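Local coordinates for pectate lyase (Paenibacillus sp. 0602, PDB 5GT5), which cleaves polygalacturonate, and probably partly methylated pectins, by endo-acting beta-elimination, as a secreted polysaccharide lyase of family 1 that probably depends on calcium, at residues A[8-13]-A[286-291]; A[219-224]-A[234-239]; A[345-350]-A[369-374]; A[376-381]-A[385-390]. The protein carries 1 engineered substitution. All coordinates share one frame; numbering follows the deposited sequence.

Contact 1: A[8-13]-A[286-291]; sequences NLTGFS and HAYNII
His286 opens the contact from strand 284-288, meeting the N-terminal segment through its methylene group: CB lies 4.5 Å from CE2 of Phe12, a loose apolar touch made obliquely to the phenyl ring. Its imidazole leads away from the segment, and both ring nitrogens are engaged elsewhere, ND1 with Tyr409 and NE2 with Glu337. Two residues on, Tyr288 again turns its side chain toward segment 8-13 and supplies the one polar link. The hydroxyl OH of Tyr288 sits 2.8 Å from OG1 of Thr10 in a hydrogen bond for which either oxygen could be the donor, and OG1 arrives at the edge of the phenol ring, close to its plane. In Thr10, chi1 of 68° sets OG1 between the backbone N and the carbonyl carbon; CB, at 3.6 Å, also lies close to OH of Tyr288. The ring of Tyr288 also stacks with His266. The pair illustrates how the irregular N-terminal arm is fastened to a strand of the parallel beta-helix typical of this lyase family. Made by two neutral hydroxyls, the link is directional without depending on charge and gives the hydroxyl of the buried Tyr288 a polar partner.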
loop_
_atom_site.group_PDB
_atom_site.type_symbol
_atom_site.label_atom_id
_atom_site.label_comp_id
_atom_site.label_asym_id
_atom_site.label_seq_id
_atom_site.Cartn_x
_atom_site.Cartn_y
_atom_site.Cartn_z
ATOM N N ASN A 8 -17.184 -9.596 -6.709
ATOM C CA ASN A 8 -16.016 -8.745 -6.931
ATOM C C ASN A 8 -15.356 -8.291 -5.641
ATOM O O ASN A 8 -16.037 -8.026 -4.645
ATOM C CB ASN A 8 -16.372 -7.465 -7.702
ATOM C CG ASN A 8 -16.651 -7.708 -9.157
ATOM O OD1 ASN A 8 -16.603 -8.843 -9.639
ATOM N ND2 ASN A 8 -17.054 -6.648 -9.841
ATOM N N LEU A 9 -14.038 -8.158 -5.691
ATOM C CA LEU A 9 -13.300 -7.451 -4.649
ATOM C C LEU A 9 -13.745 -5.990 -4.614
ATOM O O LEU A 9 -13.765 -5.317 -5.651
ATOM C CB LEU A 9 -11.801 -7.542 -4.940
ATOM C CG LEU A 9 -10.890 -6.612 -4.134
ATOM C CD1 LEU A 9 -10.955 -6.923 -2.628
ATOM C CD2 LEU A 9 -9.468 -6.810 -4.631
ATOM N N THR A 10 -14.138 -5.518 -3.433
ATOM C CA THR A 10 -14.459 -4.102 -3.222
ATOM C C THR A 10 -13.765 -3.606 -1.960
ATOM O O THR A 10 -13.145 -4.376 -1.215
ATOM C CB THR A 10 -15.958 -3.888 -3.036
ATOM O OG1 THR A 10 -16.338 -4.478 -1.784
ATOM C CG2 THR A 10 -16.762 -4.557 -4.135
ATOM N N GLY A 11 -13.855 -2.309 -1.725
ATOM C CA GLY A 11 -13.513 -1.751 -0.415
ATOM C C GLY A 11 -12.050 -1.414 -0.292
ATOM O O GLY A 11 -11.356 -1.220 -1.312
ATOM N N PHE A 12 -11.528 -1.358 0.932
ATOM C CA PHE A 12 -10.177 -0.836 1.119
ATOM C C PHE A 12 -9.092 -1.719 0.521
ATOM O O PHE A 12 -8.000 -1.228 0.228
ATOM C CB PHE A 12 -9.881 -0.588 2.602
ATOM C CG PHE A 12 -10.606 0.619 3.183
ATOM C CD1 PHE A 12 -10.272 1.914 2.807
ATOM C CD2 PHE A 12 -11.627 0.454 4.121
ATOM C CE1 PHE A 12 -10.938 3.024 3.341
ATOM C CE2 PHE A 12 -12.287 1.556 4.673
ATOM C CZ PHE A 12 -11.936 2.846 4.304
ATOM N N SER A 13 -9.384 -3.013 0.317
ATOM C CA SER A 13 -8.425 -3.872 -0.369
ATOM C C SER A 13 -8.457 -3.742 -1.872
ATOM O O SER A 13 -7.803 -4.525 -2.559
ATOM C CB SER A 13 -8.608 -5.337 0.030
ATOM O OG SER A 13 -7.585 -6.148 -0.578
ATOM N N HIS A 286 -15.637 0.353 7.555
ATOM C CA HIS A 286 -16.906 0.412 6.837
ATOM C C HIS A 286 -17.483 -0.990 6.749
ATOM O O HIS A 286 -16.843 -1.892 6.178
ATOM C CB HIS A 286 -16.653 1.008 5.437
ATOM C CG HIS A 286 -17.871 1.061 4.558
ATOM N ND1 HIS A 286 -17.803 0.834 3.200
ATOM C CD2 HIS A 286 -19.156 1.379 4.830
ATOM C CE1 HIS A 286 -19.013 0.957 2.677
ATOM N NE2 HIS A 286 -19.854 1.271 3.637
ATOM N N ALA A 287 -18.673 -1.175 7.318
ATOM C CA ALA A 287 -19.418 -2.419 7.181
ATOM C C ALA A 287 -20.693 -2.133 6.399
ATOM O O ALA A 287 -21.456 -1.221 6.725
ATOM C CB ALA A 287 -19.741 -3.005 8.527
ATOM N N TYR A 288 -20.904 -2.896 5.339
ATOM C CA TYR A 288 -22.161 -2.811 4.606
ATOM C C TYR A 288 -22.710 -4.184 4.304
ATOM O O TYR A 288 -21.967 -5.138 4.081
ATOM C CB TYR A 288 -22.037 -1.955 3.337
ATOM C CG TYR A 288 -21.204 -2.496 2.167
ATOM C CD1 TYR A 288 -19.829 -2.244 2.085
ATOM C CD2 TYR A 288 -21.810 -3.206 1.107
ATOM C CE1 TYR A 288 -19.093 -2.659 0.985
ATOM C CE2 TYR A 288 -21.063 -3.645 0.001
ATOM C CZ TYR A 288 -19.708 -3.387 -0.029
ATOM O OH TYR A 288 -18.960 -3.802 -1.105
ATOM N N ASN A 289 -24.039 -4.310 4.319
ATOM C CA ASN A 289 -24.683 -5.590 4.019
ATOM C C ASN A 289 -24.092 -6.714 4.855
ATOM O O ASN A 289 -23.777 -7.785 4.332
ATOM C CB ASN A 289 -24.560 -5.952 2.529
ATOM C CG ASN A 289 -25.393 -5.050 1.597
ATOM O OD1 ASN A 289 -25.052 -4.934 0.418
ATOM N ND2 ASN A 289 -26.476 -4.451 2.096
ATOM N N ILE A 290 -23.943 -6.464 6.157
ATOM C CA ILE A 290 -23.565 -7.549 7.081
ATOM C C ILE A 290 -24.744 -7.917 7.952
ATOM O O ILE A 290 -25.716 -7.154 8.032
ATOM C CB ILE A 290 -22.308 -7.227 7.955
ATOM C CG1 ILE A 290 -22.561 -6.072 8.943
ATOM C CG2 ILE A 290 -21.090 -6.940 7.026
ATOM C CD1 ILE A 290 -21.505 -6.015 10.065
ATOM N N ILE A 291 -24.672 -9.090 8.581
ATOM C CA ILE A 291 -25.686 -9.563 9.524
ATOM C C ILE A 291 -25.015 -9.835 10.856
ATOM O O ILE A 291 -23.997 -10.545 10.895
ATOM C CB ILE A 291 -26.335 -10.856 9.033
ATOM C CG1 ILE A 291 -27.056 -10.593 7.711
ATOM C CG2 ILE A 291 -27.326 -11.400 10.071
ATOM C CD1 ILE A 291 -27.650 -11.840 7.110
#

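Contact 2: A[219-224]-A[234-239]; sequences PMYNYL and EDIIAI
Apolar packing carries the meeting of helix 219-225 with helix 233-241, and Ile236 is the residue that bridges the two. Its CD1 methyl lies 3.6 Å from CE1 of Tyr221, coming obliquely to the phenol ring. The branch methyl CG2 of Ile236 approaches the same ring carbon, CE1 of Tyr221, at 3.9 Å, so both branches of the isoleucine meet the CE1 corner of the ring. With CG1 anti to its own carbonyl carbon (chi1 -62°) and the chain extended beyond it, Ile236 carries CD1 across to the other helix, where the methyl also rests 3.8 Å from CB of Leu224. Tyr221, whose CG is anti to the backbone N at chi1 -179°, brings its ring forward to flank the isoleucine. The same tyrosine packs on Ile208 and Met211 of helix 203-212, while Leu224 touches Ile312 of helix 306-314.

These are two short helices joined by a loop and packed corner-wise, outside the coils of the parallel beta-helix characteristic of family 1 lyases, with CA atoms of Leu224 and Ile236 8.2 Å apart at their nearest.

Polar interactions lie around this apolar centre. The hydroxyl of Tyr221 bonds to Glu212 of helix 203-212, and Asp235 forms a salt bridge with Arg303. Within the first helix, Leu224 N bonds to Met220 O at 2.9 Å, one of the regular backbone bonds four residues apart.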
loop_
_atom_site.group_PDB
_atom_site.type_symbol
_atom_site.label_atom_id
_atom_site.label_comp_id
_atom_site.label_asym_id
_atom_site.label_seq_id
_atom_site.Cartn_x
_atom_site.Cartn_y
_atom_site.Cartn_z
ATOM N N PRO A 219 -11.253 -25.525 38.519
ATOM C CA PRO A 219 -11.938 -24.801 39.609
ATOM C C PRO A 219 -13.078 -23.868 39.176
ATOM O O PRO A 219 -14.120 -23.838 39.854
ATOM C CB PRO A 219 -10.817 -24.001 40.268
ATOM C CG PRO A 219 -9.539 -24.682 39.839
ATOM C CD PRO A 219 -9.788 -25.363 38.539
ATOM N N MET A 220 -12.913 -23.132 38.077
ATOM C CA MET A 220 -14.001 -22.278 37.622
ATOM C C MET A 220 -15.210 -23.090 37.175
ATOM O O MET A 220 -16.329 -22.796 37.582
ATOM C CB MET A 220 -13.519 -21.382 36.476
ATOM C CG MET A 220 -14.625 -20.487 35.953
ATOM S SD MET A 220 -13.903 -19.478 34.660
ATOM C CE MET A 220 -15.365 -18.759 33.980
ATOM N N TYR A 221 -14.979 -24.076 36.316
ATOM C CA TYR A 221 -16.053 -24.953 35.884
ATOM C C TYR A 221 -16.754 -25.589 37.085
ATOM O O TYR A 221 -18.009 -25.596 37.187
ATOM C CB TYR A 221 -15.503 -26.023 34.929
ATOM C CG TYR A 221 -16.599 -26.943 34.439
ATOM C CD1 TYR A 221 -17.452 -26.555 33.423
ATOM C CD2 TYR A 221 -16.811 -28.192 35.038
ATOM C CE1 TYR A 221 -18.492 -27.369 32.995
ATOM C CE2 TYR A 221 -17.824 -29.022 34.602
ATOM C CZ TYR A 221 -18.656 -28.618 33.574
ATOM O OH TYR A 221 -19.698 -29.407 33.150
ATOM N N ASN A 222 -15.947 -26.084 38.021
ATOM C CA ASN A 222 -16.491 -26.697 39.236
ATOM C C ASN A 222 -17.365 -25.719 40.025
ATOM O O ASN A 222 -18.482 -26.042 40.438
ATOM C CB ASN A 222 -15.340 -27.249 40.090
ATOM C CG ASN A 222 -15.811 -28.131 41.231
ATOM O OD1 ASN A 222 -16.654 -29.013 41.058
ATOM N ND2 ASN A 222 -15.273 -27.881 42.419
ATOM N N TYR A 223 -16.901 -24.485 40.170
ATOM C CA TYR A 223 -17.678 -23.474 40.859
ATOM C C TYR A 223 -19.008 -23.186 40.151
ATOM O O TYR A 223 -20.054 -23.071 40.782
ATOM C CB TYR A 223 -16.853 -22.201 40.982
ATOM C CG TYR A 223 -17.567 -21.114 41.714
ATOM C CD1 TYR A 223 -17.763 -21.187 43.086
ATOM C CD2 TYR A 223 -18.088 -20.011 41.032
ATOM C CE1 TYR A 223 -18.435 -20.170 43.759
ATOM C CE2 TYR A 223 -18.766 -18.990 41.698
ATOM C CZ TYR A 223 -18.960 -19.095 43.049
ATOM O OH TYR A 223 -19.647 -18.080 43.703
ATOM N N LEU A 224 -18.962 -23.038 38.829
ATOM C CA LEU A 224 -20.174 -22.777 38.064
ATOM C C LEU A 224 -21.211 -23.889 38.216
ATOM O O LEU A 224 -22.416 -23.614 38.247
ATOM C CB LEU A 224 -19.841 -22.583 36.592
ATOM C CG LEU A 224 -18.932 -21.401 36.273
ATOM C CD1 LEU A 224 -18.537 -21.495 34.791
ATOM C CD2 LEU A 224 -19.661 -20.072 36.596
ATOM N N GLU A 234 -25.325 -28.632 30.506
ATOM C CA GLU A 234 -25.997 -28.155 29.321
ATOM C C GLU A 234 -26.020 -26.628 29.277
ATOM O O GLU A 234 -25.778 -26.053 28.221
ATOM C CB GLU A 234 -27.411 -28.738 29.246
ATOM C CG GLU A 234 -27.417 -30.272 29.074
ATOM C CD GLU A 234 -27.258 -31.115 30.398
ATOM O OE1 GLU A 234 -27.235 -30.572 31.552
ATOM O OE2 GLU A 234 -27.181 -32.370 30.260
ATOM N N ASP A 235 -26.275 -25.977 30.413
ATOM C CA ASP A 235 -26.256 -24.516 30.483
ATOM C C ASP A 235 -24.900 -24.007 30.083
ATOM O O ASP A 235 -24.792 -23.036 29.321
ATOM C CB ASP A 235 -26.523 -24.033 31.907
ATOM C CG ASP A 235 -27.971 -24.164 32.338
ATOM O OD1 ASP A 235 -28.908 -24.235 31.508
ATOM O OD2 ASP A 235 -28.160 -24.175 33.576
ATOM N N ILE A 236 -23.851 -24.630 30.614
ATOM C CA ILE A 236 -22.490 -24.145 30.327
ATOM C C ILE A 236 -22.116 -24.355 28.857
ATOM O O ILE A 236 -21.524 -23.477 28.235
ATOM C CB ILE A 236 -21.477 -24.723 31.321
ATOM C CG1 ILE A 236 -21.837 -24.248 32.753
ATOM C CG2 ILE A 236 -20.014 -24.417 30.918
ATOM C CD1 ILE A 236 -21.008 -24.952 33.816
ATOM N N ILE A 237 -22.518 -25.471 28.272
ATOM C CA ILE A 237 -22.302 -25.647 26.845
ATOM C C ILE A 237 -23.044 -24.559 26.041
ATOM O O ILE A 237 -22.465 -23.961 25.119
ATOM C CB ILE A 237 -22.781 -27.044 26.439
ATOM C CG1 ILE A 237 -21.803 -28.089 26.968
ATOM C CG2 ILE A 237 -22.948 -27.164 24.929
ATOM C CD1 ILE A 237 -22.403 -29.496 26.941
ATOM N N ALA A 238 -24.290 -24.262 26.390
ATOM C CA ALA A 238 -25.047 -23.252 25.643
ATOM C C ALA A 238 -24.444 -21.858 25.769
ATOM O O ALA A 238 -24.365 -21.124 24.778
ATOM C CB ALA A 238 -26.514 -23.220 26.129
ATOM N N ILE A 239 -24.024 -21.494 26.983
ATOM C CA ILE A 239 -23.469 -20.162 27.221
ATOM C C ILE A 239 -22.077 -20.037 26.559
ATOM O O ILE A 239 -21.694 -18.973 26.050
ATOM C CB ILE A 239 -23.439 -19.825 28.739
ATOM C CG1 ILE A 239 -24.877 -19.757 29.292
ATOM C CG2 ILE A 239 -22.613 -18.556 28.998
ATOM C CD1 ILE A 239 -24.974 -20.040 30.768
#

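Contact 3: A[345-350]-A[369-374]; sequences QYPVRN and TIYSLD
Pro347 and Tyr371 make the closest approach here, with CG of the proline 3.6 Å from CE1 of the tyrosine. The two side chains cross at about a right angle, and CG stands oblique to the phenol ring; CB of Pro347 reaches the same CE1 at 4.0 Å. Nearby, the methyl CD1 of Leu373 lies 4.1 Å from CA of Gln345, against backbone more than side chain. A chi1 of 179° places CG of Tyr371 anti to the backbone N and sends the ring across the gap, where its hydroxyl meets Val344 O in a hydrogen bond just before segment 345-350. Replacing Tyr371 with an alanine would probably open a gap beside Pro347 and leave the carbonyl of Val344 without this partner. Further out, the amide oxygen of Gln345 bonds to Arg298, which also forms a salt bridge with Asp374, so one guanidinium links both segments. Ile341 of strand 340-342 packs against both Pro347 and Tyr371, while Leu389 touches the proline and Pro388 the tyrosine. The contact is interior packing between two different sheets of a parallel beta-helix: strand 346-349 ends one parallel sheet beside 324-329, whereas strand 369-372 lies between 340-342, parallel to it, and the antiparallel 378-380.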
loop_
_atom_site.group_PDB
_atom_site.type_symbol
_atom_site.label_atom_id
_atom_site.label_comp_id
_atom_site.label_asym_id
_atom_site.label_seq_id
_atom_site.Cartn_x
_atom_site.Cartn_y
_atom_site.Cartn_z
ATOM N N GLN A 345 -27.994 -6.386 22.169
ATOM C CA GLN A 345 -28.558 -5.367 23.060
ATOM C C GLN A 345 -27.932 -3.980 22.865
ATOM O O GLN A 345 -28.618 -2.950 22.985
ATOM C CB GLN A 345 -28.423 -5.814 24.512
ATOM C CG GLN A 345 -29.148 -4.831 25.490
ATOM C CD GLN A 345 -29.321 -5.401 26.880
ATOM O OE1 GLN A 345 -29.128 -6.593 27.110
ATOM N NE2 GLN A 345 -29.715 -4.548 27.816
ATOM N N TYR A 346 -26.627 -3.943 22.593
ATOM C CA TYR A 346 -25.896 -2.682 22.476
ATOM C C TYR A 346 -25.214 -2.665 21.125
ATOM O O TYR A 346 -24.002 -2.837 21.022
ATOM C CB TYR A 346 -24.858 -2.525 23.599
ATOM C CG TYR A 346 -25.464 -2.593 24.988
ATOM C CD1 TYR A 346 -26.145 -1.505 25.506
ATOM C CD2 TYR A 346 -25.357 -3.740 25.765
ATOM C CE1 TYR A 346 -26.718 -1.565 26.781
ATOM C CE2 TYR A 346 -25.914 -3.807 27.038
ATOM C CZ TYR A 346 -26.584 -2.714 27.533
ATOM O OH TYR A 346 -27.128 -2.787 28.800
ATOM N N PRO A 347 -25.982 -2.461 20.055
ATOM C CA PRO A 347 -25.416 -2.619 18.706
ATOM C C PRO A 347 -24.411 -1.558 18.274
ATOM O O PRO A 347 -23.672 -1.805 17.317
ATOM C CB PRO A 347 -26.655 -2.547 17.801
ATOM C CG PRO A 347 -27.672 -1.735 18.628
ATOM C CD PRO A 347 -27.434 -2.176 20.048
ATOM N N VAL A 348 -24.417 -0.405 18.928
ATOM C CA VAL A 348 -23.659 0.745 18.459
ATOM C C VAL A 348 -23.002 1.389 19.672
ATOM O O VAL A 348 -23.676 2.038 20.483
ATOM C CB VAL A 348 -24.590 1.785 17.744
ATOM C CG1 VAL A 348 -23.744 2.930 17.153
ATOM C CG2 VAL A 348 -25.405 1.138 16.625
ATOM N N ARG A 349 -21.690 1.236 19.808
ATOM C CA ARG A 349 -20.979 1.774 20.974
ATOM C C ARG A 349 -19.868 2.694 20.534
ATOM O O ARG A 349 -19.236 2.486 19.486
ATOM C CB ARG A 349 -20.414 0.645 21.847
ATOM C CG ARG A 349 -21.489 -0.194 22.499
ATOM C CD ARG A 349 -20.885 -1.267 23.384
ATOM N NE ARG A 349 -20.430 -0.689 24.625
ATOM C CZ ARG A 349 -21.216 -0.485 25.686
ATOM N NH1 ARG A 349 -22.492 -0.858 25.662
ATOM N NH2 ARG A 349 -20.721 0.078 26.778
ATOM N N ASN A 350 -19.615 3.702 21.358
ATOM C CA ASN A 350 -18.669 4.755 21.019
ATOM C C ASN A 350 -17.566 5.013 22.042
ATOM O O ASN A 350 -16.781 5.919 21.849
ATOM C CB ASN A 350 -19.410 6.065 20.652
ATOM C CG ASN A 350 -20.053 6.748 21.861
ATOM O OD1 ASN A 350 -20.085 6.200 22.969
ATOM N ND2 ASN A 350 -20.566 7.949 21.644
ATOM N N THR A 369 -30.618 0.390 8.470
ATOM C CA THR A 369 -30.351 -0.944 8.985
ATOM C C THR A 369 -31.549 -1.465 9.736
ATOM O O THR A 369 -32.254 -0.716 10.418
ATOM C CB THR A 369 -29.097 -0.870 9.854
ATOM O OG1 THR A 369 -27.977 -0.781 8.972
ATOM C CG2 THR A 369 -28.901 -2.074 10.714
ATOM N N ILE A 370 -31.805 -2.754 9.576
ATOM C CA ILE A 370 -32.883 -3.450 10.256
ATOM C C ILE A 370 -32.404 -3.962 11.603
ATOM O O ILE A 370 -31.351 -4.600 11.681
ATOM C CB ILE A 370 -33.387 -4.602 9.357
ATOM C CG1 ILE A 370 -34.033 -4.000 8.099
ATOM C CG2 ILE A 370 -34.372 -5.513 10.097
ATOM C CD1 ILE A 370 -34.425 -5.061 7.028
ATOM N N TYR A 371 -33.162 -3.664 12.656
ATOM C CA TYR A 371 -32.798 -4.040 14.008
ATOM C C TYR A 371 -33.975 -4.686 14.713
ATOM O O TYR A 371 -35.127 -4.234 14.577
ATOM C CB TYR A 371 -32.344 -2.801 14.782
ATOM C CG TYR A 371 -31.971 -3.072 16.201
ATOM C CD1 TYR A 371 -30.746 -3.663 16.521
ATOM C CD2 TYR A 371 -32.850 -2.763 17.231
ATOM C CE1 TYR A 371 -30.409 -3.914 17.866
ATOM C CE2 TYR A 371 -32.542 -3.019 18.558
ATOM C CZ TYR A 371 -31.316 -3.594 18.875
ATOM O OH TYR A 371 -31.014 -3.823 20.194
ATOM N N SER A 372 -33.697 -5.732 15.485
ATOM C CA SER A 372 -34.717 -6.409 16.291
ATOM C C SER A 372 -34.092 -6.875 17.592
ATOM O O SER A 372 -32.998 -7.432 17.586
ATOM C CB SER A 372 -35.291 -7.596 15.527
ATOM O OG SER A 372 -36.236 -8.301 16.331
ATOM N N LEU A 373 -34.780 -6.631 18.710
ATOM C CA LEU A 373 -34.323 -7.113 20.007
ATOM C C LEU A 373 -35.536 -7.675 20.737
ATOM O O LEU A 373 -36.502 -6.941 21.008
ATOM C CB LEU A 373 -33.688 -5.984 20.846
ATOM C CG LEU A 373 -33.171 -6.429 22.231
ATOM C CD1 LEU A 373 -31.999 -7.405 22.059
ATOM C CD2 LEU A 373 -32.752 -5.236 23.108
ATOM N N ASP A 374 -35.493 -8.965 21.051
ATOM C CA ASP A 374 -36.578 -9.617 21.792
ATOM C C ASP A 374 -37.922 -9.394 21.107
ATOM O O ASP A 374 -38.919 -9.101 21.766
ATOM C CB ASP A 374 -36.622 -9.123 23.240
ATOM C CG ASP A 374 -35.322 -9.353 23.987
ATOM O OD1 ASP A 374 -34.649 -10.371 23.732
ATOM O OD2 ASP A 374 -34.968 -8.504 24.823
#

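Contact 4: A[376-381]-A[385-390]; sequences SSFRGS and AGSPLA
Ser387 OG is gripped twice: it donates to the carbonyl O of Ser381 at 2.6 Å and accepts from the backbone N of Leu389 at 2.9 Å. The second bond defines an ST turn, set within a type I beta turn from Ser387 to Ala390, and the first ties that turn to the end of strand 378-380 at the edge of the beta-helix. The donor bond runs in the carbonyl plane with a C=O...OG angle of 150°. With OG anti to the backbone N (chi1 174°), Ser387 can serve both partners at once. The apolar half of the contact gathers round Phe378. CD of Pro388 sits over one face of its ring, 3.4 Å from the centroid and 8° off the normal, a well-centred CH-pi contact, while CD1 of Leu389 comes in at the edge, 3.8 Å from CE2 of Phe378. Were a serine to stand in for Phe378, Pro388 is likely to lose the face its CD rests on, with a gap opened there, and Leu389 CD1 its edge contact. Gly380 suits this site, since a beta carbon there would clash with CZ of Phe378. On the strand's other side, Arg379 pairs with Asp368 and Asp415. The same CD1 methyl of Leu389 also rests 3.8 Å from O of Gly380.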
loop_
_atom_site.group_PDB
_atom_site.type_symbol
_atom_site.label_atom_id
_atom_site.label_comp_id
_atom_site.label_asym_id
_atom_site.label_seq_id
_atom_site.Cartn_x
_atom_site.Cartn_y
_atom_site.Cartn_z
ATOM N N SER A 376 -38.706 -6.973 18.866
ATOM C CA SER A 376 -38.969 -5.627 18.386
ATOM C C SER A 376 -38.690 -5.512 16.901
ATOM O O SER A 376 -38.152 -6.422 16.274
ATOM C CB SER A 376 -38.132 -4.604 19.148
ATOM O OG SER A 376 -36.784 -4.614 18.704
ATOM N N SER A 377 -39.053 -4.372 16.330
ATOM C CA SER A 377 -38.790 -4.133 14.923
ATOM C C SER A 377 -38.512 -2.659 14.639
ATOM O O SER A 377 -39.322 -1.789 14.973
ATOM C CB SER A 377 -39.969 -4.635 14.085
ATOM O OG SER A 377 -39.703 -4.455 12.712
ATOM N N PHE A 378 -37.356 -2.378 14.047
ATOM C CA PHE A 378 -36.952 -1.045 13.675
ATOM C C PHE A 378 -36.202 -1.123 12.370
ATOM O O PHE A 378 -35.462 -2.078 12.111
ATOM C CB PHE A 378 -36.057 -0.423 14.768
ATOM C CG PHE A 378 -35.512 0.947 14.426
ATOM C CD1 PHE A 378 -36.277 2.095 14.636
ATOM C CD2 PHE A 378 -34.229 1.097 13.909
ATOM C CE1 PHE A 378 -35.777 3.349 14.344
ATOM C CE2 PHE A 378 -33.723 2.365 13.632
ATOM C CZ PHE A 378 -34.500 3.494 13.846
ATOM N N ARG A 379 -36.407 -0.152 11.506
ATOM C CA ARG A 379 -35.518 -0.007 10.369
ATOM C C ARG A 379 -35.200 1.460 10.280
ATOM O O ARG A 379 -36.109 2.295 10.226
ATOM C CB ARG A 379 -36.136 -0.500 9.053
ATOM C CG ARG A 379 -35.206 -0.301 7.859
ATOM C CD ARG A 379 -35.748 -0.972 6.595
ATOM N NE ARG A 379 -34.921 -0.632 5.452
ATOM C CZ ARG A 379 -34.984 -1.249 4.276
ATOM N NH1 ARG A 379 -35.838 -2.255 4.096
ATOM N NH2 ARG A 379 -34.187 -0.870 3.290
ATOM N N GLY A 380 -33.915 1.800 10.267
ATOM C CA GLY A 380 -33.544 3.198 10.192
ATOM C C GLY A 380 -32.088 3.424 10.493
ATOM O O GLY A 380 -31.229 2.574 10.238
ATOM N N SER A 381 -31.820 4.601 11.029
ATOM C CA SER A 381 -30.446 5.051 11.267
ATOM C C SER A 381 -30.172 5.207 12.743
ATOM O O SER A 381 -31.072 5.108 13.578
ATOM C CB SER A 381 -30.221 6.381 10.577
ATOM O OG SER A 381 -30.690 7.432 11.396
ATOM N N ALA A 385 -34.511 10.475 16.352
ATOM C CA ALA A 385 -34.966 10.491 17.732
ATOM C C ALA A 385 -35.509 9.159 18.201
ATOM O O ALA A 385 -36.331 8.525 17.532
ATOM C CB ALA A 385 -36.028 11.588 17.937
ATOM N N GLY A 386 -35.038 8.719 19.367
ATOM C CA GLY A 386 -35.508 7.460 19.906
ATOM C C GLY A 386 -34.933 6.224 19.238
ATOM O O GLY A 386 -35.373 5.119 19.550
ATOM N N SER A 387 -33.964 6.383 18.333
ATOM C CA SER A 387 -33.471 5.220 17.617
ATOM C C SER A 387 -32.825 4.195 18.530
ATOM O O SER A 387 -31.979 4.554 19.347
ATOM C CB SER A 387 -32.442 5.659 16.618
ATOM O OG SER A 387 -31.867 4.467 16.023
ATOM N N PRO A 388 -33.173 2.906 18.348
ATOM C CA PRO A 388 -32.472 1.885 19.140
ATOM C C PRO A 388 -31.049 1.644 18.629
ATOM O O PRO A 388 -30.296 0.905 19.262
ATOM C CB PRO A 388 -33.332 0.631 18.947
ATOM C CG PRO A 388 -33.921 0.792 17.566
ATOM C CD PRO A 388 -34.184 2.319 17.455
ATOM N N LEU A 389 -30.689 2.280 17.526
ATOM C CA LEU A 389 -29.313 2.210 17.016
ATOM C C LEU A 389 -28.462 3.425 17.444
ATOM O O LEU A 389 -27.361 3.627 16.934
ATOM C CB LEU A 389 -29.330 2.082 15.499
ATOM C CG LEU A 389 -30.024 0.824 15.003
ATOM C CD1 LEU A 389 -30.187 0.852 13.499
ATOM C CD2 LEU A 389 -29.216 -0.397 15.432
ATOM N N ALA A 390 -28.958 4.242 18.384
ATOM C CA ALA A 390 -28.183 5.405 18.822
ATOM C C ALA A 390 -26.887 4.970 19.518
ATOM O O ALA A 390 -26.865 3.978 20.242
ATOM C CB ALA A 390 -29.011 6.255 19.775
#

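Overall arrangement
From the N terminus, the chain first lays segment 8-13 against the beta-helix and returns to it 273 residues later at 286-291, so contact 1 closes a loop spanning much of the fold. Contact 2 falls within that loop, a short helical excursion whose centre lies 37 Å from that of contact 1, on the other side of the chain's centre. Contacts 3 and 4 follow in series, and none cross. Contact 3 joins strands 346-349 and 369-372 of the late coils; contact 4 then folds the following loop back on strand 378-380. These two touch, with centres 8 Å apart, through antiparallel pairing in which Tyr371 N lies 2.8 Å from Phe378 O.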